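Local coordinates for saframycin Mx1 synthetase B (Legionella pneumophila subsp. pneumophila, PDB 3KXW), which belongs to the ANL clan of AMP-binding enzymes and binds 5'-O-[(S)-(dodecanoyloxy)(hydroxy)phosphoryl]adenosine in a pocket, at residues 467-472 / 533-538; 490-495 / 501-506; 8-11 / 15-18; 194-199 / 230-235. One frame throughout, in Å; residues are numbered along the deposited sequence.

Interaction 1: residues 467-472 / 533-538; sequences NHYPQD and HQLEVH
Leu535 sets one methyl group on the ring of Tyr469. Its CD1 lies 3.8 Å from the centroid of the Tyr469 ring and 15° off the normal, a CH-pi contact over the face. The methyl is shifted toward the CG side of the ring, and Leu535 CD1 to Tyr469 CG is 3.7 Å. The opposite face is covered by Asn467 CB, 3.7 Å above the plane of the Tyr469 ring, so the ring is sandwiched between a methyl and a methylene. Tyr469 has CG anti to its carbonyl carbon (chi1 -71°), and from there the ring reaches across to Leu535. A second contact lies beside it. His533 CE1 meets Asp472 CB at 3.6 Å, and His533 NE2 stands 3.3 Å from Asp472 O. The clear hydrogen bond of His533 NE2 is with Ser476 OG, one turn beyond Asp472 on helix 469-479, which should limit the rotation of the imidazole.

The backbones put these groups in place. His468 is the N-cap of helix 469-479, and Asp472 N bonds to His468 O at 3.0 Å. Gln534 leaves helix 515-533 with positive phi, and His533 and Leu535 both point at the 467-472 segment. Tyr464 adds an edge-to-face contact to the Tyr469 ring. The buried contact lies in the C-terminal AMP-binding_C-type domain, where the start of helix 469-479 packs against the connection from helix 515-533 to strand 539-544. Leu535 also rests on Val529 of helix 515-533 and Leu502 of strand 499-508, while Lys102 of helix 101-114 touches Asp472 and His533.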
loop_
_atom_site.group_PDB
_atom_site.type_symbol
_atom_site.label_atom_id
_atom_site.label_comp_id
_atom_site.label_asym_id
_atom_site.label_seq_id
_atom_site.Cartn_x
_atom_site.Cartn_y
_atom_site.Cartn_z
ATOM N N ASN A 467 -18.219 3.634 1.535
ATOM C CA ASN A 467 -17.096 4.579 1.465
ATOM C C ASN A 467 -17.254 5.715 0.444
ATOM O O ASN A 467 -16.382 6.565 0.344
ATOM C CB ASN A 467 -15.783 3.837 1.224
ATOM C CG ASN A 467 -15.325 3.069 2.447
ATOM O OD1 ASN A 467 -14.871 1.935 2.352
ATOM N ND2 ASN A 467 -15.447 3.686 3.598
ATOM N N HIS A 468 -18.373 5.733 -0.278
ATOM C CA HIS A 468 -18.683 6.766 -1.275
ATOM C C HIS A 468 -17.675 6.816 -2.437
ATOM O O HIS A 468 -17.512 7.857 -3.066
ATOM C CB HIS A 468 -18.815 8.173 -0.650
ATOM C CG HIS A 468 -19.614 8.209 0.616
ATOM N ND1 HIS A 468 -20.888 7.688 0.712
ATOM C CD2 HIS A 468 -19.326 8.719 1.840
ATOM C CE1 HIS A 468 -21.340 7.851 1.944
ATOM N NE2 HIS A 468 -20.412 8.475 2.649
ATOM N N TYR A 469 -17.022 5.695 -2.729
ATOM C CA TYR A 469 -16.042 5.670 -3.810
ATOM C C TYR A 469 -16.607 6.010 -5.194
ATOM O O TYR A 469 -15.971 6.736 -5.950
ATOM C CB TYR A 469 -15.351 4.326 -3.897
ATOM C CG TYR A 469 -14.389 4.042 -2.775
ATOM C CD1 TYR A 469 -13.652 5.058 -2.195
ATOM C CD2 TYR A 469 -14.189 2.743 -2.328
ATOM C CE1 TYR A 469 -12.747 4.791 -1.172
ATOM C CE2 TYR A 469 -13.301 2.470 -1.320
ATOM C CZ TYR A 469 -12.584 3.495 -0.745
ATOM O OH TYR A 469 -11.698 3.206 0.267
ATOM N N PRO A 470 -17.770 5.455 -5.556
ATOM C CA PRO A 470 -18.263 5.804 -6.898
ATOM C C PRO A 470 -18.509 7.299 -7.080
ATOM O O PRO A 470 -18.023 7.912 -8.041
ATOM C CB PRO A 470 -19.566 5.006 -7.004
ATOM C CG PRO A 470 -19.313 3.802 -6.113
ATOM C CD PRO A 470 -18.582 4.392 -4.934
ATOM N N GLN A 471 -19.257 7.891 -6.159
ATOM C CA GLN A 471 -19.577 9.304 -6.239
ATOM C C GLN A 471 -18.307 10.159 -6.193
ATOM O O GLN A 471 -18.192 11.158 -6.910
ATOM C CB GLN A 471 -20.554 9.686 -5.106
ATOM C CG GLN A 471 -21.806 8.780 -5.048
ATOM C CD GLN A 471 -21.533 7.347 -4.520
ATOM O OE1 GLN A 471 -20.546 7.094 -3.856
ATOM N NE2 GLN A 471 -22.438 6.429 -4.811
ATOM N N ASP A 472 -17.338 9.766 -5.371
ATOM C CA ASP A 472 -16.154 10.595 -5.220
ATOM C C ASP A 472 -15.221 10.508 -6.421
ATOM O O ASP A 472 -14.562 11.485 -6.768
ATOM C CB ASP A 472 -15.422 10.293 -3.911
ATOM C CG ASP A 472 -16.197 10.758 -2.690
ATOM O OD1 ASP A 472 -17.134 11.573 -2.832
ATOM O OD2 ASP A 472 -15.855 10.325 -1.572
ATOM N N HIS A 533 -7.748 8.799 -4.843
ATOM C CA HIS A 533 -8.527 7.822 -4.071
ATOM C C HIS A 533 -7.774 6.580 -3.612
ATOM O O HIS A 533 -8.322 5.730 -2.897
ATOM C CB HIS A 533 -9.774 7.422 -4.862
ATOM C CG HIS A 533 -10.606 8.596 -5.246
ATOM N ND1 HIS A 533 -11.443 9.234 -4.355
ATOM C CD2 HIS A 533 -10.672 9.301 -6.399
ATOM C CE1 HIS A 533 -12.028 10.256 -4.962
ATOM N NE2 HIS A 533 -11.574 10.320 -6.203
ATOM N N GLN A 534 -6.519 6.483 -4.014
ATOM C CA GLN A 534 -5.722 5.291 -3.713
ATOM C C GLN A 534 -6.444 4.036 -4.177
ATOM O O GLN A 534 -6.447 3.022 -3.475
ATOM C CB GLN A 534 -5.397 5.215 -2.206
ATOM C CG GLN A 534 -4.420 6.290 -1.720
ATOM C CD GLN A 534 -5.013 7.684 -1.776
ATOM O OE1 GLN A 534 -6.029 7.973 -1.130
ATOM N NE2 GLN A 534 -4.383 8.562 -2.546
ATOM N N LEU A 535 -7.063 4.104 -5.360
ATOM C CA LEU A 535 -7.715 2.945 -5.941
ATOM C C LEU A 535 -7.190 2.720 -7.358
ATOM O O LEU A 535 -6.704 3.657 -7.987
ATOM C CB LEU A 535 -9.238 3.139 -6.000
ATOM C CG LEU A 535 -9.968 3.246 -4.648
ATOM C CD1 LEU A 535 -11.361 3.788 -4.862
ATOM C CD2 LEU A 535 -10.014 1.881 -3.955
ATOM N N GLU A 536 -7.283 1.485 -7.841
ATOM C CA GLU A 536 -6.843 1.162 -9.202
ATOM C C GLU A 536 -7.998 0.827 -10.137
ATOM O O GLU A 536 -8.689 -0.166 -9.927
ATOM C CB GLU A 536 -5.873 -0.021 -9.194
ATOM C CG GLU A 536 -4.673 0.174 -8.292
ATOM C CD GLU A 536 -4.905 -0.438 -6.939
ATOM O OE1 GLU A 536 -6.017 -0.287 -6.404
ATOM O OE2 GLU A 536 -3.995 -1.097 -6.401
ATOM N N VAL A 537 -8.189 1.631 -11.186
ATOM C CA VAL A 537 -9.207 1.317 -12.211
ATOM C C VAL A 537 -8.829 0.101 -13.055
ATOM O O VAL A 537 -7.723 0.032 -13.592
ATOM C CB VAL A 537 -9.435 2.498 -13.166
ATOM C CG1 VAL A 537 -10.505 2.123 -14.201
ATOM C CG2 VAL A 537 -9.855 3.741 -12.380
ATOM N N HIS A 538 -9.750 -0.855 -13.197
ATOM C CA HIS A 538 -9.453 -2.081 -13.925
ATOM C C HIS A 538 -9.969 -2.045 -15.349
ATOM O O HIS A 538 -9.376 -2.645 -16.264
ATOM C CB HIS A 538 -10.013 -3.295 -13.192
ATOM C CG HIS A 538 -9.538 -3.400 -11.773
ATOM N ND1 HIS A 538 -8.235 -3.714 -11.445
ATOM C CD2 HIS A 538 -10.186 -3.196 -10.597
ATOM C CE1 HIS A 538 -8.105 -3.713 -10.127
ATOM N NE2 HIS A 538 -9.275 -3.405 -9.590
#

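Interaction 2: residues 490-495 / 501-506; sequences AAFVIQ and KLTVMC
Strands 490-495 and 501-506 are the antiparallel arms of a beta hairpin, with an axis approach of 4.6 Å and 144° between their directions. Ala490-Met505, Phe492-Thr503 and Ile494-Lys501 are hydrogen-bonded pairs, each with two backbone bonds. Met505 N to Ala490 O is 2.8 Å and nearly straight (173°). Between them lie the non-hydrogen-bonded pairs Ala491-Val504 and Val493-Leu502. Ala491 CA also makes a CA-H...O contact with Thr503 O, 3.3 Å.

Phe492, Thr503 and Ile494 share one face. Phe492 has CG between the backbone N and the carbonyl carbon (chi1 50°), which turns its ring over Thr503. Thr503 CB then lies 4.3 Å from the centroid of the Phe492 ring, over its face. Thr503 OG1, the other branch, lies 3.7 Å from Ile494 CG1. Helix 554-567 packs on this face at Ala490 and at Met505, a selenomethionine here. On the other face Val493 CG2 meets Leu502 CD1 at 4.2 Å, the side chains crossing at about a right angle. Helix 469-479 covers that face through Ile473 and Leu477.

Six backbone bonds and mainly apolar side-chain contacts are consistent with a strand pair buried between two helices.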
loop_
_atom_site.group_PDB
_atom_site.type_symbol
_atom_site.label_atom_id
_atom_site.label_comp_id
_atom_site.label_asym_id
_atom_site.label_seq_id
_atom_site.Cartn_x
_atom_site.Cartn_y
_atom_site.Cartn_z
ATOM N N ALA A 490 -19.407 7.763 -15.002
ATOM C CA ALA A 490 -19.939 6.938 -13.938
ATOM C C ALA A 490 -18.847 5.958 -13.535
ATOM O O ALA A 490 -18.059 5.539 -14.370
ATOM C CB ALA A 490 -21.180 6.203 -14.406
ATOM N N ALA A 491 -18.781 5.646 -12.244
ATOM C CA ALA A 491 -17.813 4.680 -11.727
ATOM C C ALA A 491 -18.555 3.667 -10.873
ATOM O O ALA A 491 -19.460 4.022 -10.150
ATOM C CB ALA A 491 -16.762 5.384 -10.893
ATOM N N PHE A 492 -18.147 2.410 -10.949
ATOM C CA PHE A 492 -18.808 1.372 -10.184
ATOM C C PHE A 492 -17.948 0.141 -10.203
ATOM O O PHE A 492 -17.063 0.006 -11.047
ATOM C CB PHE A 492 -20.194 1.061 -10.754
ATOM C CG PHE A 492 -20.210 0.825 -12.233
ATOM C CD1 PHE A 492 -20.116 -0.461 -12.750
ATOM C CD2 PHE A 492 -20.301 1.882 -13.115
ATOM C CE1 PHE A 492 -20.122 -0.685 -14.120
ATOM C CE2 PHE A 492 -20.305 1.663 -14.490
ATOM C CZ PHE A 492 -20.226 0.380 -14.989
ATOM N N VAL A 493 -18.243 -0.783 -9.299
ATOM C CA VAL A 493 -17.514 -2.043 -9.253
ATOM C C VAL A 493 -18.376 -3.189 -9.730
ATOM O O VAL A 493 -19.540 -3.323 -9.328
ATOM C CB VAL A 493 -17.037 -2.355 -7.825
ATOM C CG1 VAL A 493 -16.291 -3.700 -7.793
ATOM C CG2 VAL A 493 -16.145 -1.252 -7.340
ATOM N N ILE A 494 -17.788 -4.013 -10.591
ATOM C CA ILE A 494 -18.439 -5.178 -11.169
ATOM C C ILE A 494 -17.802 -6.412 -10.575
ATOM O O ILE A 494 -16.580 -6.467 -10.467
ATOM C CB ILE A 494 -18.199 -5.200 -12.692
ATOM C CG1 ILE A 494 -18.890 -3.998 -13.322
ATOM C CG2 ILE A 494 -18.683 -6.493 -13.320
ATOM C CD1 ILE A 494 -20.277 -3.793 -12.787
ATOM N N GLN A 495 -18.609 -7.391 -10.172
ATOM C CA GLN A 495 -18.036 -8.685 -9.791
ATOM C C GLN A 495 -18.126 -9.613 -10.981
ATOM O O GLN A 495 -19.196 -9.792 -11.548
ATOM C CB GLN A 495 -18.724 -9.307 -8.584
ATOM C CG GLN A 495 -17.960 -10.529 -8.086
ATOM C CD GLN A 495 -18.702 -11.316 -7.019
ATOM O OE1 GLN A 495 -19.860 -11.043 -6.717
ATOM N NE2 GLN A 495 -18.024 -12.304 -6.438
ATOM N N LYS A 501 -13.859 -5.697 -10.218
ATOM C CA LYS A 501 -13.189 -4.763 -11.131
ATOM C C LYS A 501 -13.806 -3.379 -11.009
ATOM O O LYS A 501 -14.976 -3.204 -11.295
ATOM C CB LYS A 501 -13.301 -5.251 -12.580
ATOM C CG LYS A 501 -12.878 -6.714 -12.806
ATOM C CD LYS A 501 -12.856 -7.101 -14.296
ATOM C CE LYS A 501 -11.558 -6.660 -14.963
ATOM N NZ LYS A 501 -10.362 -7.147 -14.204
ATOM N N LEU A 502 -13.018 -2.417 -10.552
ATOM C CA LEU A 502 -13.448 -1.035 -10.555
ATOM C C LEU A 502 -13.554 -0.586 -12.001
ATOM O O LEU A 502 -12.597 -0.711 -12.773
ATOM C CB LEU A 502 -12.442 -0.178 -9.809
ATOM C CG LEU A 502 -12.650 1.325 -9.867
ATOM C CD1 LEU A 502 -14.096 1.716 -9.466
ATOM C CD2 LEU A 502 -11.595 2.048 -9.003
ATOM N N THR A 503 -14.704 -0.044 -12.364
ATOM C CA THR A 503 -14.991 0.253 -13.770
ATOM C C THR A 503 -15.377 1.704 -13.911
ATOM O O THR A 503 -16.193 2.182 -13.157
ATOM C CB THR A 503 -16.147 -0.618 -14.258
ATOM O OG1 THR A 503 -15.821 -1.996 -14.015
ATOM C CG2 THR A 503 -16.417 -0.416 -15.759
ATOM N N VAL A 504 -14.793 2.406 -14.878
ATOM C CA VAL A 504 -15.132 3.803 -15.092
ATOM C C VAL A 504 -15.665 3.928 -16.506
ATOM O O VAL A 504 -15.041 3.441 -17.433
ATOM C CB VAL A 504 -13.905 4.717 -14.928
ATOM C CG1 VAL A 504 -14.224 6.137 -15.419
ATOM C CG2 VAL A 504 -13.408 4.711 -13.464
HETATM N N MSE A 505 -16.822 4.554 -16.673
HETATM C CA MSE A 505 -17.354 4.785 -18.023
HETATM C C MSE A 505 -17.487 6.285 -18.271
HETATM O O MSE A 505 -18.024 7.000 -17.428
HETATM C CB MSE A 505 -18.726 4.121 -18.184
HETATM C CG MSE A 505 -19.273 4.161 -19.599
HETATM SE SE MSE A 505 -20.975 3.159 -19.696
HETATM C CE MSE A 505 -20.245 1.347 -19.456
ATOM N N CYS A 506 -17.021 6.758 -19.429
ATOM C CA CYS A 506 -17.049 8.190 -19.732
ATOM C C CYS A 506 -17.628 8.427 -21.102
ATOM O O CYS A 506 -17.258 7.744 -22.044
ATOM C CB CYS A 506 -15.621 8.775 -19.756
ATOM S SG CYS A 506 -14.713 8.570 -18.244
#

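Interaction 3: residues 8-11 / 15-18; sequences LQCQ and DVVR
A water molecule joins Gln11 to Asp15. It accepts from Gln11 N at 2.7 Å and donates to Asp15 OD2 at 2.7 Å. The other carboxylate oxygen faces the next turn of the helix. Arg18 NH1 bonds to Asp15 OD1 at 3.0 Å, a salt bridge between residues three apart. The bond is bent (139°), and the nitrogen meets the oxygen from above the carboxylate plane. Each oxygen of Asp15 thus has its own partner, which should fix the rotation of the group. Arg18 also touches a crystal neighbour, so its pose may owe something to the lattice.

Next to this bridge, Cys10 makes the direct contact. Its CB packs on Val16 CG2 at 3.6 Å. Its SG is anti to the carbonyl carbon (chi1 -68°), which carries the sulfur alongside the backbone of Asp15, 3.7 Å from Asp15 C. Asp15 CB completes the contact, 3.9 Å from Cys10 SG.

The chain thus turns back on itself between helix 5-8 and helix 13-23, and a weak hydrogen bond from Asp15 N to Ser12 OG lies at the turn. Helix 13-23 then lies against two others: Val17 touches Ile231 of helix 220-233, and both Val17 and Arg18 touch Tyr87 of helix 76-87.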
loop_
_atom_site.group_PDB
_atom_site.type_symbol
_atom_site.label_atom_id
_atom_site.label_comp_id
_atom_site.label_asym_id
_atom_site.label_seq_id
_atom_site.Cartn_x
_atom_site.Cartn_y
_atom_site.Cartn_z
ATOM N N LEU A 8 20.068 -6.578 17.453
ATOM C CA LEU A 8 18.931 -7.354 17.950
ATOM C C LEU A 8 18.562 -6.934 19.362
ATOM O O LEU A 8 17.404 -7.054 19.779
ATOM C CB LEU A 8 19.239 -8.856 17.902
ATOM C CG LEU A 8 19.246 -9.458 16.491
ATOM C CD1 LEU A 8 19.563 -10.968 16.479
ATOM C CD2 LEU A 8 17.913 -9.177 15.812
ATOM N N GLN A 9 19.548 -6.423 20.091
ATOM C CA GLN A 9 19.362 -6.075 21.490
ATOM C C GLN A 9 18.687 -4.714 21.685
ATOM O O GLN A 9 18.193 -4.409 22.775
ATOM C CB GLN A 9 20.704 -6.145 22.236
ATOM C CG GLN A 9 21.200 -7.594 22.453
ATOM C CD GLN A 9 22.671 -7.682 22.896
ATOM O OE1 GLN A 9 23.326 -6.663 23.140
ATOM N NE2 GLN A 9 23.193 -8.905 22.983
ATOM N N CYS A 10 18.647 -3.903 20.631
ATOM C CA CYS A 10 18.071 -2.566 20.740
ATOM C C CYS A 10 16.578 -2.667 20.988
ATOM O O CYS A 10 15.922 -3.570 20.483
ATOM C CB CYS A 10 18.329 -1.742 19.468
ATOM S SG CYS A 10 20.043 -1.296 19.189
ATOM N N GLN A 11 16.035 -1.736 21.759
ATOM C CA GLN A 11 14.641 -1.836 22.158
ATOM C C GLN A 11 13.729 -0.976 21.299
ATOM O O GLN A 11 12.512 -1.084 21.388
ATOM C CB GLN A 11 14.487 -1.493 23.642
ATOM C CG GLN A 11 15.226 -2.484 24.516
ATOM C CD GLN A 11 14.686 -3.884 24.341
ATOM O OE1 GLN A 11 15.400 -4.801 23.905
ATOM N NE2 GLN A 11 13.411 -4.062 24.669
ATOM N N ASP A 15 17.315 3.363 18.562
ATOM C CA ASP A 15 18.640 2.900 18.981
ATOM C C ASP A 15 19.351 2.103 17.907
ATOM O O ASP A 15 20.587 2.111 17.830
ATOM C CB ASP A 15 18.566 2.134 20.303
ATOM C CG ASP A 15 18.318 3.057 21.475
ATOM O OD1 ASP A 15 18.674 4.261 21.364
ATOM O OD2 ASP A 15 17.779 2.584 22.491
ATOM N N VAL A 16 18.579 1.419 17.064
ATOM C CA VAL A 16 19.180 0.738 15.928
ATOM C C VAL A 16 19.853 1.754 15.005
ATOM O O VAL A 16 20.996 1.552 14.566
ATOM C CB VAL A 16 18.161 -0.091 15.124
ATOM C CG1 VAL A 16 18.829 -0.638 13.843
ATOM C CG2 VAL A 16 17.614 -1.227 15.985
ATOM N N VAL A 17 19.143 2.839 14.684
ATOM C CA VAL A 17 19.708 3.859 13.800
ATOM C C VAL A 17 20.925 4.529 14.450
ATOM O O VAL A 17 21.948 4.729 13.799
ATOM C CB VAL A 17 18.669 4.931 13.396
ATOM C CG1 VAL A 17 19.334 6.048 12.598
ATOM C CG2 VAL A 17 17.555 4.288 12.576
ATOM N N ARG A 18 20.800 4.871 15.728
ATOM C CA ARG A 18 21.920 5.482 16.464
ATOM C C ARG A 18 23.177 4.614 16.399
ATOM O O ARG A 18 24.272 5.126 16.182
ATOM C CB ARG A 18 21.566 5.738 17.937
ATOM C CG ARG A 18 20.637 6.950 18.169
ATOM C CD ARG A 18 20.345 7.201 19.666
ATOM N NE ARG A 18 21.568 7.386 20.478
ATOM C CZ ARG A 18 22.055 6.487 21.337
ATOM N NH1 ARG A 18 21.442 5.318 21.523
ATOM N NH2 ARG A 18 23.164 6.750 22.035
HETATM O O HOH W 1 17.744 -0.015 23.051
#

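Interaction 4: residues 194-199 / 230-235; sequences DNLNKI and PIYGGI
Leu196 crosses one face of the Tyr232 ring at a slant. Its CB sits over that face, 4.0 Å from the centroid of the Tyr232 ring. Its CD1 reaches further, to 3.6 Å from Tyr232 CB. Leu196 has CG anti to the carbonyl carbon (chi1 -60°) and is extended beyond, which sends this methyl toward the root of the tyrosine. Tyr232 carries its ring anti to the backbone N (chi1 168°), which extends it toward helix 189-202. Its far end reaches Asn197, whose CB is 3.8 Å from Tyr232 OH. The Asn197 amide stands steeply to the ring, their planes 75° apart. The hydroxyl has its hydrogen bond elsewhere, with Ser2 N.

This is helix-to-helix packing in the AMP-binding enzyme portion of the protein, between helix 189-202 and the last turn of helix 220-233. That turn closes in a Schellman motif: Gly234 takes positive phi, and Ile235 N bonds back to Pro230 O at 3.0 Å.

On helix 189-202, a salt bridge links Lys198 NZ to Asp194 OD2 at 2.8 Å, one turn apart. The lysine comes on the syn side of the carboxylate, and Ser408 OG also bonds to Asp194 OD2. Ile199 touches the bound 5'-O-[(S)-(dodecanoyloxy)(hydroxy)phosphoryl]adenosine.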
loop_
_atom_site.group_PDB
_atom_site.type_symbol
_atom_site.label_atom_id
_atom_site.label_comp_id
_atom_site.label_asym_id
_atom_site.label_seq_id
_atom_site.Cartn_x
_atom_site.Cartn_y
_atom_site.Cartn_z
ATOM N N ASP A 194 9.393 -6.229 15.845
ATOM C CA ASP A 194 9.062 -7.621 15.632
ATOM C C ASP A 194 8.830 -7.892 14.140
ATOM O O ASP A 194 9.296 -8.899 13.579
ATOM C CB ASP A 194 7.800 -8.012 16.371
ATOM C CG ASP A 194 7.532 -9.496 16.271
ATOM O OD1 ASP A 194 8.273 -10.254 16.918
ATOM O OD2 ASP A 194 6.620 -9.909 15.535
ATOM N N ASN A 195 8.068 -7.015 13.505
ATOM C CA ASN A 195 7.756 -7.239 12.096
ATOM C C ASN A 195 8.939 -7.016 11.168
ATOM O O ASN A 195 9.126 -7.769 10.216
ATOM C CB ASN A 195 6.532 -6.453 11.627
ATOM C CG ASN A 195 5.802 -7.177 10.492
ATOM O OD1 ASN A 195 5.800 -6.740 9.346
ATOM N ND2 ASN A 195 5.214 -8.321 10.820
ATOM N N LEU A 196 9.737 -5.984 11.444
ATOM C CA LEU A 196 10.959 -5.756 10.684
ATOM C C LEU A 196 11.847 -6.984 10.706
ATOM O O LEU A 196 12.473 -7.306 9.723
ATOM C CB LEU A 196 11.760 -4.543 11.201
ATOM C CG LEU A 196 11.054 -3.183 11.173
ATOM C CD1 LEU A 196 11.972 -2.059 11.588
ATOM C CD2 LEU A 196 10.336 -2.874 9.831
ATOM N N ASN A 197 11.925 -7.650 11.845
ATOM C CA ASN A 197 12.724 -8.870 11.932
ATOM C C ASN A 197 12.101 -10.002 11.117
ATOM O O ASN A 197 12.802 -10.775 10.452
ATOM C CB ASN A 197 12.864 -9.324 13.386
ATOM C CG ASN A 197 13.578 -10.669 13.503
ATOM O OD1 ASN A 197 14.735 -10.801 13.099
ATOM N ND2 ASN A 197 12.889 -11.665 14.049
ATOM N N LYS A 198 10.784 -10.108 11.180
ATOM C CA LYS A 198 10.096 -11.129 10.414
ATOM C C LYS A 198 10.296 -10.908 8.908
ATOM O O LYS A 198 10.519 -11.860 8.163
ATOM C CB LYS A 198 8.613 -11.161 10.759
ATOM C CG LYS A 198 8.320 -11.868 12.069
ATOM C CD LYS A 198 6.876 -11.609 12.488
ATOM C CE LYS A 198 6.413 -12.598 13.553
ATOM N NZ LYS A 198 7.186 -12.548 14.819
ATOM N N ILE A 199 10.235 -9.654 8.476
ATOM C CA ILE A 199 10.452 -9.307 7.068
ATOM C C ILE A 199 11.894 -9.588 6.626
ATOM O O ILE A 199 12.132 -10.249 5.601
ATOM C CB ILE A 199 10.104 -7.816 6.799
ATOM C CG1 ILE A 199 8.626 -7.549 7.130
ATOM C CG2 ILE A 199 10.441 -7.412 5.358
ATOM C CD1 ILE A 199 8.239 -6.063 7.131
ATOM N N PRO A 230 14.803 -1.795 5.546
ATOM C CA PRO A 230 16.199 -1.569 5.134
ATOM C C PRO A 230 16.992 -0.724 6.142
ATOM O O PRO A 230 18.157 -1.003 6.411
ATOM C CB PRO A 230 16.079 -0.787 3.807
ATOM C CG PRO A 230 14.657 -0.800 3.427
ATOM C CD PRO A 230 13.818 -1.379 4.523
ATOM N N ILE A 231 16.379 0.329 6.670
ATOM C CA ILE A 231 17.062 1.126 7.692
ATOM C C ILE A 231 17.462 0.254 8.900
ATOM O O ILE A 231 18.614 0.274 9.351
ATOM C CB ILE A 231 16.197 2.353 8.103
ATOM C CG1 ILE A 231 16.137 3.329 6.922
ATOM C CG2 ILE A 231 16.789 3.059 9.343
ATOM C CD1 ILE A 231 15.207 4.525 7.126
ATOM N N TYR A 232 16.509 -0.527 9.399
ATOM C CA TYR A 232 16.750 -1.501 10.464
ATOM C C TYR A 232 17.852 -2.517 10.126
ATOM O O TYR A 232 18.692 -2.862 10.967
ATOM C CB TYR A 232 15.429 -2.224 10.731
ATOM C CG TYR A 232 15.517 -3.464 11.600
ATOM C CD1 TYR A 232 15.630 -3.355 12.979
ATOM C CD2 TYR A 232 15.452 -4.734 11.046
ATOM C CE1 TYR A 232 15.679 -4.485 13.782
ATOM C CE2 TYR A 232 15.493 -5.868 11.839
ATOM C CZ TYR A 232 15.605 -5.731 13.198
ATOM O OH TYR A 232 15.652 -6.845 13.985
ATOM N N GLY A 233 17.843 -3.031 8.903
ATOM C CA GLY A 233 18.746 -4.116 8.539
ATOM C C GLY A 233 20.086 -3.719 7.914
ATOM O O GLY A 233 20.873 -4.586 7.538
ATOM N N GLY A 234 20.356 -2.423 7.780
ATOM C CA GLY A 234 21.636 -1.986 7.227
ATOM C C GLY A 234 21.736 -2.079 5.709
ATOM O O GLY A 234 22.827 -2.221 5.143
ATOM N N ILE A 235 20.586 -1.989 5.050
ATOM C CA ILE A 235 20.455 -2.310 3.632
ATOM C C ILE A 235 20.012 -1.100 2.857
ATOM O O ILE A 235 19.158 -0.339 3.331
ATOM C CB ILE A 235 19.326 -3.350 3.424
ATOM C CG1 ILE A 235 19.702 -4.691 4.046
ATOM C CG2 ILE A 235 18.972 -3.507 1.922
ATOM C CD1 ILE A 235 21.043 -5.163 3.682
#

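The contacts form two pairs on opposite sides of the chain's centre. Interactions 1 and 2 have centres about 9 Å apart and touch. His538 N lies 2.9 Å from Leu502 O, a probable hydrogen bond, and Pro470 CB packs on Ala491 O. Along the chain, the hairpin is nested inside the loop closed by interaction 1. Interactions 3 and 4 have centres about 11 Å apart. They touch at Ile231 and Tyr232: Val17 CG2 is 3.5 Å from Ile231 CG2, and Val16 CG1 is 3.6 Å from Tyr232 O. Interaction 4 reaches the ligand pocket directly, through Ile199. The side chain of Leu196 is about 9 Å from the ligand, and that of Tyr469 in interaction 1 about 10 Å.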